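At4g34840 (Arabidopsis thaliana, PDB 3BSF) is a nucleosidase of the phosphorylase superfamily, a two-chain assembly whose subunits are built round a central mixed beta sheet and hold adenine in a pocket. Local coordinates at residues 29-43 / 50-64. Residues are numbered along the deposited sequence; the frame is centred on the assembly and turned at random.
Sequences LINRLRLVEEVNTPF and IMFKGMYKDLNINIV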
ATOM      1  N   LEU A  29       5.628  -4.137  25.512  1.00 58.91           N
ATOM      2  CA  LEU A  29       4.248  -4.481  25.795  1.00 58.57           C
ATOM      3  C   LEU A  29       4.133  -6.007  25.854  1.00 59.49           C
ATOM      4  O   LEU A  29       3.619  -6.555  26.834  1.00 59.70           O
ATOM      5  CB  LEU A  29       3.330  -3.910  24.708  1.00 56.53           C
ATOM      6  CG  LEU A  29       1.840  -4.219  24.860  1.00 55.78           C
ATOM      7  CD1 LEU A  29       1.309  -3.559  26.132  1.00 55.42           C
ATOM      8  CD2 LEU A  29       1.081  -3.729  23.636  1.00 55.15           C
ATOM      9  N   ILE A  30       4.634  -6.681  24.813  1.00 59.78           N
ATOM     10  CA  ILE A  30       4.600  -8.147  24.722  1.00 59.65           C
ATOM     11  C   ILE A  30       5.143  -8.780  26.006  1.00 61.64           C
ATOM     12  O   ILE A  30       4.603  -9.772  26.515  1.00 61.68           O
ATOM     13  CB  ILE A  30       5.434  -8.663  23.505  1.00 56.80           C
ATOM     14  CG1 ILE A  30       4.863  -8.095  22.203  1.00 55.04           C
ATOM     15  CG2 ILE A  30       5.400 -10.180  23.443  1.00 52.39           C
ATOM     16  CD1 ILE A  30       5.603  -8.547  20.967  1.00 53.92           C
ATOM     17  N   ASN A  31       6.207  -8.194  26.538  1.00 63.00           N
ATOM     18  CA  ASN A  31       6.804  -8.699  27.756  1.00 63.88           C
ATOM     19  C   ASN A  31       5.921  -8.483  28.972  1.00 63.56           C
ATOM     20  O   ASN A  31       5.625  -9.430  29.689  1.00 62.60           O
ATOM     21  CB  ASN A  31       8.163  -8.045  27.981  1.00 66.42           C
ATOM     22  CG  ASN A  31       9.158  -8.397  26.894  1.00 69.24           C
ATOM     23  OD1 ASN A  31       9.100  -9.486  26.319  1.00 70.80           O
ATOM     24  ND2 ASN A  31      10.085  -7.484  26.613  1.00 70.94           N
ATOM     25  N   ARG A  32       5.490  -7.243  29.196  1.00 64.51           N
ATOM     26  CA  ARG A  32       4.663  -6.937  30.361  1.00 66.48           C
ATOM     27  C   ARG A  32       3.385  -7.764  30.416  1.00 67.17           C
ATOM     28  O   ARG A  32       2.974  -8.220  31.485  1.00 67.01           O
ATOM     29  CB  ARG A  32       4.305  -5.443  30.412  1.00 66.85           C
ATOM     30  CG  ARG A  32       3.773  -4.996  31.779  1.00 67.72           C
ATOM     31  CD  ARG A  32       3.342  -3.526  31.807  1.00 70.08           C
ATOM     32  NE  ARG A  32       4.387  -2.619  31.327  1.00 73.09           N
ATOM     33  CZ  ARG A  32       4.387  -1.301  31.519  1.00 73.75           C
ATOM     34  NH1 ARG A  32       3.396  -0.724  32.187  1.00 74.45           N
ATOM     35  NH2 ARG A  32       5.382  -0.558  31.049  1.00 73.01           N
ATOM     36  N   LEU A  33       2.760  -7.958  29.260  1.00 68.68           N
ATOM     37  CA  LEU A  33       1.514  -8.723  29.171  1.00 69.03           C
ATOM     38  C   LEU A  33       1.757 -10.214  29.022  1.00 69.08           C
ATOM     39  O   LEU A  33       0.826 -11.009  29.110  1.00 67.98           O
ATOM     40  CB  LEU A  33       0.679  -8.235  27.984  1.00 69.05           C
ATOM     41  CG  LEU A  33       0.224  -6.773  28.014  1.00 68.83           C
ATOM     42  CD1 LEU A  33      -0.604  -6.473  26.767  1.00 69.81           C
ATOM     43  CD2 LEU A  33      -0.599  -6.519  29.263  1.00 68.42           C
ATOM     44  N   ARG A  34       3.015 -10.585  28.798  1.00 70.93           N
ATOM     45  CA  ARG A  34       3.394 -11.985  28.628  1.00 71.58           C
ATOM     46  C   ARG A  34       2.580 -12.647  27.522  1.00 70.57           C
ATOM     47  O   ARG A  34       2.011 -13.718  27.715  1.00 68.77           O
ATOM     48  CB  ARG A  34       3.207 -12.752  29.941  1.00 73.24           C
ATOM     49  CG  ARG A  34       4.253 -12.434  31.008  1.00 77.68           C
ATOM     50  CD  ARG A  34       3.927 -13.128  32.338  1.00 81.41           C
ATOM     51  NE  ARG A  34       3.846 -14.585  32.202  1.00 84.56           N
ATOM     52  CZ  ARG A  34       3.223 -15.388  33.064  1.00 85.20           C
ATOM     53  NH1 ARG A  34       2.626 -14.876  34.131  1.00 86.38           N
ATOM     54  NH2 ARG A  34       3.187 -16.699  32.858  1.00 85.94           N
ATOM     55  N   LEU A  35       2.525 -11.989  26.365  1.00 70.28           N
ATOM     56  CA  LEU A  35       1.802 -12.516  25.215  1.00 69.38           C
ATOM     57  C   LEU A  35       2.629 -13.626  24.589  1.00 69.92           C
ATOM     58  O   LEU A  35       3.865 -13.583  24.593  1.00 70.20           O
ATOM     59  CB  LEU A  35       1.566 -11.425  24.172  1.00 67.94           C
ATOM     60  CG  LEU A  35       0.801 -10.183  24.605  1.00 67.85           C
ATOM     61  CD1 LEU A  35       0.573  -9.321  23.371  1.00 68.35           C
ATOM     62  CD2 LEU A  35      -0.535 -10.565  25.255  1.00 67.13           C
ATOM     63  N   VAL A  36       1.952 -14.623  24.043  1.00 70.22           N
ATOM     64  CA  VAL A  36       2.646 -15.736  23.416  1.00 69.98           C
ATOM     65  C   VAL A  36       2.562 -15.618  21.906  1.00 70.23           C
ATOM     66  O   VAL A  36       1.518 -15.272  21.359  1.00 70.18           O
ATOM     67  CB  VAL A  36       2.038 -17.080  23.845  1.00 69.60           C
ATOM     68  CG1 VAL A  36       0.572 -17.169  23.399  1.00 69.16           C
ATOM     69  CG2 VAL A  36       2.852 -18.209  23.267  1.00 69.51           C
ATOM     70  N   GLU A  37       3.667 -15.901  21.231  1.00 70.86           N
ATOM     71  CA  GLU A  37       3.681 -15.825  19.785  1.00 71.94           C
ATOM     72  C   GLU A  37       2.971 -17.034  19.197  1.00 71.37           C
ATOM     73  O   GLU A  37       3.380 -18.169  19.410  1.00 70.27           O
ATOM     74  CB  GLU A  37       5.115 -15.760  19.276  1.00 73.96           C
ATOM     75  CG  GLU A  37       5.200 -15.681  17.772  1.00 78.07           C
ATOM     76  CD  GLU A  37       6.627 -15.599  17.283  1.00 80.69           C
ATOM     77  OE1 GLU A  37       7.452 -16.442  17.708  1.00 81.25           O
ATOM     78  OE2 GLU A  37       6.919 -14.695  16.467  1.00 83.03           O
ATOM     79  N   GLU A  38       1.888 -16.782  18.468  1.00 72.05           N
ATOM     80  CA  GLU A  38       1.120 -17.849  17.836  1.00 71.72           C
ATOM     81  C   GLU A  38       2.012 -18.518  16.796  1.00 70.38           C
ATOM     82  O   GLU A  38       2.647 -17.840  15.986  1.00 69.83           O
ATOM     83  CB  GLU A  38      -0.122 -17.273  17.141  1.00 73.49           C
ATOM     84  CG  GLU A  38      -1.123 -18.323  16.658  1.00 76.13           C
ATOM     85  CD  GLU A  38      -2.044 -18.814  17.769  1.00 78.14           C
ATOM     86  OE1 GLU A  38      -2.904 -18.022  18.219  1.00 77.77           O
ATOM     87  OE2 GLU A  38      -1.901 -19.988  18.195  1.00 80.29           O
ATOM     88  N   VAL A  39       2.072 -19.844  16.824  1.00 69.24           N
ATOM     89  CA  VAL A  39       2.891 -20.579  15.862  1.00 66.46           C
ATOM     90  C   VAL A  39       2.066 -20.721  14.599  1.00 65.06           C
ATOM     91  O   VAL A  39       2.442 -20.224  13.547  1.00 63.28           O
ATOM     92  CB  VAL A  39       3.278 -21.975  16.402  1.00 66.08           C
ATOM     93  CG1 VAL A  39       4.144 -22.715  15.393  1.00 63.31           C
ATOM     94  CG2 VAL A  39       4.016 -21.822  17.720  1.00 64.90           C
ATOM     95  N   ASN A  40       0.932 -21.401  14.708  1.00 64.91           N
ATOM     96  CA  ASN A  40       0.055 -21.551  13.561  1.00 64.75           C
ATOM     97  C   ASN A  40      -0.729 -20.252  13.413  1.00 63.48           C
ATOM     98  O   ASN A  40      -1.768 -20.062  14.049  1.00 64.48           O
ATOM     99  CB  ASN A  40      -0.921 -22.710  13.758  1.00 66.95           C
ATOM    100  CG  ASN A  40      -0.288 -24.048  13.487  1.00 67.83           C
ATOM    101  OD1 ASN A  40       0.668 -24.429  14.141  1.00 68.84           O
ATOM    102  ND2 ASN A  40      -0.819 -24.772  12.511  1.00 69.57           N
ATOM    103  N   THR A  41      -0.217 -19.338  12.604  1.00 60.70           N
ATOM    104  CA  THR A  41      -0.926 -18.093  12.407  1.00 57.26           C
ATOM    105  C   THR A  41      -2.050 -18.405  11.413  1.00 55.31           C
ATOM    106  O   THR A  41      -1.987 -19.386  10.658  1.00 54.02           O
ATOM    107  CB  THR A  41       0.015 -16.956  11.866  1.00 55.98           C
ATOM    108  OG1 THR A  41       0.552 -17.325  10.588  1.00 55.51           O
ATOM    109  CG2 THR A  41       1.161 -16.696  12.843  1.00 51.56           C
ATOM    110  N   PRO A  42      -3.127 -17.617  11.453  1.00 53.45           N
ATOM    111  CA  PRO A  42      -4.226 -17.862  10.525  1.00 52.72           C
ATOM    112  C   PRO A  42      -3.930 -17.217   9.171  1.00 52.01           C
ATOM    113  O   PRO A  42      -4.841 -16.931   8.391  1.00 53.49           O
ATOM    114  CB  PRO A  42      -5.415 -17.223  11.238  1.00 52.01           C
ATOM    115  CG  PRO A  42      -4.791 -16.083  11.930  1.00 53.02           C
ATOM    116  CD  PRO A  42      -3.536 -16.681  12.513  1.00 52.17           C
ATOM    117  N   PHE A  43      -2.651 -16.990   8.892  1.00 50.13           N
ATOM    118  CA  PHE A  43      -2.255 -16.370   7.634  1.00 48.39           C
ATOM    119  C   PHE A  43      -1.701 -17.393   6.648  1.00 47.81           C
ATOM    120  O   PHE A  43      -1.397 -18.533   7.016  1.00 46.36           O
ATOM    121  CB  PHE A  43      -1.195 -15.287   7.887  1.00 48.51           C
ATOM    122  CG  PHE A  43      -1.570 -14.307   8.968  1.00 49.21           C
ATOM    123  CD1 PHE A  43      -2.839 -13.708   8.977  1.00 48.12           C
ATOM    124  CD2 PHE A  43      -0.649 -13.969   9.968  1.00 47.27           C
ATOM    125  CE1 PHE A  43      -3.192 -12.787   9.957  1.00 48.45           C
ATOM    126  CE2 PHE A  43      -0.985 -13.052  10.956  1.00 48.73           C
ATOM    127  CZ  PHE A  43      -2.265 -12.452  10.955  1.00 50.21           C
ATOM    128  N   ILE A  50       3.945 -12.115  11.802  1.00 46.63           N
ATOM    129  CA  ILE A  50       3.980 -12.751  13.112  1.00 49.08           C
ATOM    130  C   ILE A  50       2.826 -12.268  13.995  1.00 49.83           C
ATOM    131  O   ILE A  50       2.359 -11.137  13.867  1.00 49.05           O
ATOM    132  CB  ILE A  50       5.330 -12.469  13.811  1.00 49.40           C
ATOM    133  CG1 ILE A  50       5.673 -10.986  13.718  1.00 48.89           C
ATOM    134  CG2 ILE A  50       6.429 -13.287  13.149  1.00 49.75           C
ATOM    135  CD1 ILE A  50       7.047 -10.654  14.253  1.00 49.33           C
ATOM    136  N   MET A  51       2.352 -13.127  14.884  1.00 51.41           N
ATOM    137  CA  MET A  51       1.248 -12.734  15.751  1.00 53.86           C
ATOM    138  C   MET A  51       1.471 -13.139  17.200  1.00 54.45           C
ATOM    139  O   MET A  51       1.981 -14.214  17.474  1.00 54.45           O
ATOM    140  CB  MET A  51      -0.065 -13.344  15.231  1.00 55.06           C
ATOM    141  CG  MET A  51      -1.259 -13.250  16.181  1.00 55.26           C
ATOM    142  SD  MET A  51      -2.824 -13.821  15.432  1.00 58.16           S
ATOM    143  CE  MET A  51      -2.534 -15.565  15.231  1.00 57.75           C
ATOM    144  N   PHE A  52       1.104 -12.254  18.121  1.00 56.11           N
ATOM    145  CA  PHE A  52       1.215 -12.528  19.551  1.00 59.02           C
ATOM    146  C   PHE A  52      -0.174 -12.399  20.179  1.00 61.15           C
ATOM    147  O   PHE A  52      -0.801 -11.340  20.124  1.00 61.18           O
ATOM    148  CB  PHE A  52       2.180 -11.561  20.231  1.00 57.15           C
ATOM    149  CG  PHE A  52       3.579 -11.628  19.693  1.00 57.23           C
ATOM    150  CD1 PHE A  52       3.923 -10.969  18.515  1.00 57.60           C
ATOM    151  CD2 PHE A  52       4.559 -12.341  20.370  1.00 56.38           C
ATOM    152  CE1 PHE A  52       5.222 -11.016  18.023  1.00 57.03           C
ATOM    153  CE2 PHE A  52       5.857 -12.396  19.892  1.00 55.91           C
ATOM    154  CZ  PHE A  52       6.191 -11.733  18.718  1.00 57.41           C
ATOM    155  N   LYS A  53      -0.655 -13.494  20.761  1.00 63.73           N
ATOM    156  CA  LYS A  53      -1.972 -13.525  21.381  1.00 65.46           C
ATOM    157  C   LYS A  53      -1.841 -13.577  22.890  1.00 65.30           C
ATOM    158  O   LYS A  53      -0.837 -14.033  23.418  1.00 64.42           O
ATOM    159  CB  LYS A  53      -2.774 -14.740  20.878  1.00 66.96           C
ATOM    160  CG  LYS A  53      -4.249 -14.737  21.303  1.00 70.40           C
ATOM    161  CD  LYS A  53      -5.103 -15.753  20.511  1.00 71.97           C
ATOM    162  CE  LYS A  53      -6.562 -15.848  21.039  1.00 71.33           C
ATOM    163  NZ  LYS A  53      -7.329 -14.559  20.998  1.00 70.55           N
ATOM    164  N   GLY A  54      -2.866 -13.091  23.573  1.00 66.52           N
ATOM    165  CA  GLY A  54      -2.851 -13.084  25.018  1.00 68.29           C
ATOM    166  C   GLY A  54      -4.171 -12.608  25.581  1.00 69.85           C
ATOM    167  O   GLY A  54      -4.936 -11.931  24.892  1.00 70.16           O
ATOM    168  N   MET A  55      -4.444 -12.969  26.832  1.00 70.87           N
ATOM    169  CA  MET A  55      -5.680 -12.573  27.489  1.00 72.71           C
ATOM    170  C   MET A  55      -5.411 -11.698  28.713  1.00 73.36           C
ATOM    171  O   MET A  55      -5.100 -12.203  29.789  1.00 74.37           O
ATOM    172  CB  MET A  55      -6.498 -13.815  27.894  1.00 73.05           C
ATOM    173  CG  MET A  55      -7.689 -14.137  26.968  1.00 74.07           C
ATOM    174  SD  MET A  55      -7.257 -14.689  25.267  1.00 77.45           S
ATOM    175  CE  MET A  55      -8.346 -16.069  25.085  1.00 75.22           C
ATOM    176  N   TYR A  56      -5.524 -10.384  28.538  1.00 73.18           N
ATOM    177  CA  TYR A  56      -5.323  -9.439  29.628  1.00 72.81           C
ATOM    178  C   TYR A  56      -6.707  -9.144  30.177  1.00 72.16           C
ATOM    179  O   TYR A  56      -7.554  -8.593  29.477  1.00 70.92           O
ATOM    180  CB  TYR A  56      -4.673  -8.153  29.115  1.00 74.49           C
ATOM    181  CG  TYR A  56      -4.459  -7.093  30.178  1.00 75.70           C
ATOM    182  CD1 TYR A  56      -3.388  -7.170  31.071  1.00 75.89           C
ATOM    183  CD2 TYR A  56      -5.332  -6.012  30.293  1.00 76.56           C
ATOM    184  CE1 TYR A  56      -3.194  -6.189  32.060  1.00 76.85           C
ATOM    185  CE2 TYR A  56      -5.152  -5.027  31.272  1.00 77.49           C
ATOM    186  CZ  TYR A  56      -4.084  -5.118  32.154  1.00 77.89           C
ATOM    187  OH  TYR A  56      -3.925  -4.143  33.127  1.00 76.75           O
ATOM    188  N   LYS A  57      -6.922  -9.509  31.439  1.00 73.09           N
ATOM    189  CA  LYS A  57      -8.215  -9.344  32.092  1.00 73.51           C
ATOM    190  C   LYS A  57      -9.305  -9.897  31.181  1.00 73.75           C
ATOM    191  O   LYS A  57      -9.265 -11.062  30.785  1.00 74.64           O
ATOM    192  CB  LYS A  57      -8.479  -7.875  32.427  1.00 73.20           C
ATOM    193  CG  LYS A  57      -7.642  -7.391  33.589  1.00 73.17           C
ATOM    194  CD  LYS A  57      -7.989  -5.978  34.002  1.00 73.77           C
ATOM    195  CE  LYS A  57      -7.129  -5.549  35.189  1.00 74.30           C
ATOM    196  NZ  LYS A  57      -7.452  -4.178  35.696  1.00 74.72           N
ATOM    197  N   ASP A  58     -10.269  -9.070  30.824  1.00 73.63           N
ATOM    198  CA  ASP A  58     -11.342  -9.548  29.965  1.00 73.53           C
ATOM    199  C   ASP A  58     -11.140  -9.118  28.517  1.00 71.44           C
ATOM    200  O   ASP A  58     -12.090  -8.706  27.846  1.00 71.67           O
ATOM    201  CB  ASP A  58     -12.680  -9.031  30.501  1.00 76.14           C
ATOM    202  CG  ASP A  58     -13.030  -9.628  31.863  1.00 77.94           C
ATOM    203  OD1 ASP A  58     -12.161 -10.322  32.452  1.00 76.78           O
ATOM    204  OD2 ASP A  58     -14.173  -9.400  32.340  1.00 79.11           O
ATOM    205  N   LEU A  59      -9.905  -9.232  28.037  1.00 68.72           N
ATOM    206  CA  LEU A  59      -9.585  -8.824  26.677  1.00 66.15           C
ATOM    207  C   LEU A  59      -8.618  -9.754  25.965  1.00 64.61           C
ATOM    208  O   LEU A  59      -7.577 -10.108  26.502  1.00 63.92           O
ATOM    209  CB  LEU A  59      -8.968  -7.423  26.681  1.00 67.18           C
ATOM    210  CG  LEU A  59      -9.623  -6.250  27.415  1.00 66.93           C
ATOM    211  CD1 LEU A  59      -8.694  -5.055  27.283  1.00 67.82           C
ATOM    212  CD2 LEU A  59     -11.002  -5.924  26.846  1.00 66.51           C
ATOM    213  N   ASN A  60      -8.967 -10.133  24.743  1.00 63.92           N
ATOM    214  CA  ASN A  60      -8.111 -10.983  23.925  1.00 61.82           C
ATOM    215  C   ASN A  60      -7.248 -10.036  23.114  1.00 59.28           C
ATOM    216  O   ASN A  60      -7.663  -9.543  22.066  1.00 57.66           O
ATOM    217  CB  ASN A  60      -8.938 -11.832  22.967  1.00 64.01           C
ATOM    218  CG  ASN A  60      -9.982 -12.630  23.676  1.00 64.75           C
ATOM    219  OD1 ASN A  60      -9.669 -13.471  24.508  1.00 66.30           O
ATOM    220  ND2 ASN A  60     -11.239 -12.371  23.358  1.00 66.35           N
ATOM    221  N   ILE A  61      -6.050  -9.775  23.608  1.00 57.53           N
ATOM    222  CA  ILE A  61      -5.138  -8.884  22.915  1.00 56.43           C
ATOM    223  C   ILE A  61      -4.310  -9.645  21.871  1.00 54.95           C
ATOM    224  O   ILE A  61      -3.725 -10.692  22.170  1.00 53.67           O
ATOM    225  CB  ILE A  61      -4.179  -8.199  23.917  1.00 57.05           C
ATOM    226  CG1 ILE A  61      -4.923  -7.869  25.221  1.00 56.15           C
ATOM    227  CG2 ILE A  61      -3.588  -6.938  23.283  1.00 57.16           C
ATOM    228  CD1 ILE A  61      -6.106  -6.938  25.062  1.00 55.56           C
ATOM    229  N   ASN A  62      -4.289  -9.124  20.644  1.00 53.70           N
ATOM    230  CA  ASN A  62      -3.525  -9.725  19.555  1.00 52.60           C
ATOM    231  C   ASN A  62      -2.668  -8.658  18.910  1.00 52.04           C
ATOM    232  O   ASN A  62      -3.181  -7.648  18.443  1.00 52.88           O
ATOM    233  CB  ASN A  62      -4.440 -10.320  18.486  1.00 52.35           C
ATOM    234  CG  ASN A  62      -5.155 -11.568  18.959  1.00 54.42           C
ATOM    235  OD1 ASN A  62      -6.066 -11.506  19.787  1.00 55.56           O
ATOM    236  ND2 ASN A  62      -4.742 -12.715  18.438  1.00 54.98           N
ATOM    237  N   ILE A  63      -1.359  -8.868  18.900  1.00 50.94           N
ATOM    238  CA  ILE A  63      -0.463  -7.919  18.259  1.00 49.69           C
ATOM    239  C   ILE A  63       0.046  -8.573  16.977  1.00 49.72           C
ATOM    240  O   ILE A  63       0.736  -9.592  17.024  1.00 50.00           O
ATOM    241  CB  ILE A  63       0.746  -7.566  19.153  1.00 48.74           C
ATOM    242  CG1 ILE A  63       0.275  -6.886  20.436  1.00 47.48           C
ATOM    243  CG2 ILE A  63       1.690  -6.646  18.397  1.00 48.15           C
ATOM    244  CD1 ILE A  63       1.403  -6.425  21.316  1.00 45.43           C
ATOM    245  N   VAL A  64      -0.300  -8.002  15.831  1.00 48.72           N
ATOM    246  CA  VAL A  64       0.141  -8.565  14.568  1.00 49.44           C
ATOM    247  C   VAL A  64       1.168  -7.654  13.924  1.00 49.84           C
ATOM    248  O   VAL A  64       0.968  -6.450  13.864  1.00 51.34           O
ATOM    249  CB  VAL A  64      -1.057  -8.770  13.608  1.00 49.35           C
ATOM    250  CG1 VAL A  64      -0.585  -9.392  12.313  1.00 48.81           C
ATOM    251  CG2 VAL A  64      -2.093  -9.676  14.262  1.00 49.41           C
TER
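The F52 ring lies between I30 and E37, one on each face. I30 CD1 sits over the ring centre, 3.7 Å from the centroid and 4° off the normal, while E37 CG covers the opposite face, displaced toward the rim; both are CH-pi contacts. CG anti to the backbone N (chi1 180°) and an extended chain carry E37 across the ring; its carboxylate plane lies 18° from that of the ring, and OE2 ends 3.6 Å from I50 CG2. At the ring edge, in plane, lies I63 O, with L35 O also near the plane. The Y56 ring takes L33 CD2 obliquely, with the leucine crossing it at about a right angle, and the F43 ring receives V64 CG1 on its CZ side, also obliquely. I63 CD1 is shared by L29 CD2 and L35 CD1, each 3.6 Å away, and the other branch of L35, CD2, lies against G54 CA.

The backbones join through a reciprocal pair, V36 N to K53 O and K53 N to V36 O, each 2.9 Å. E38 N adds a more bent bond to M51 O, and on the face that carries V36, K53, E38 and M51, the E38 and M51 side chains run side by side, pointing the same way. Helix 23-33 ends in a Schellman motif at R34, which turns the chain into strand 36-38. Beyond the contact, I243 of helix 227-246 packs on L33 and Y56, and strand 15-19 continues the sheet past strand 59-65. The segments thus form a three-stranded antiparallel meander, with a type II' turn from Y56 to L59, at the margin of the phosphorylase-superfamily sheet.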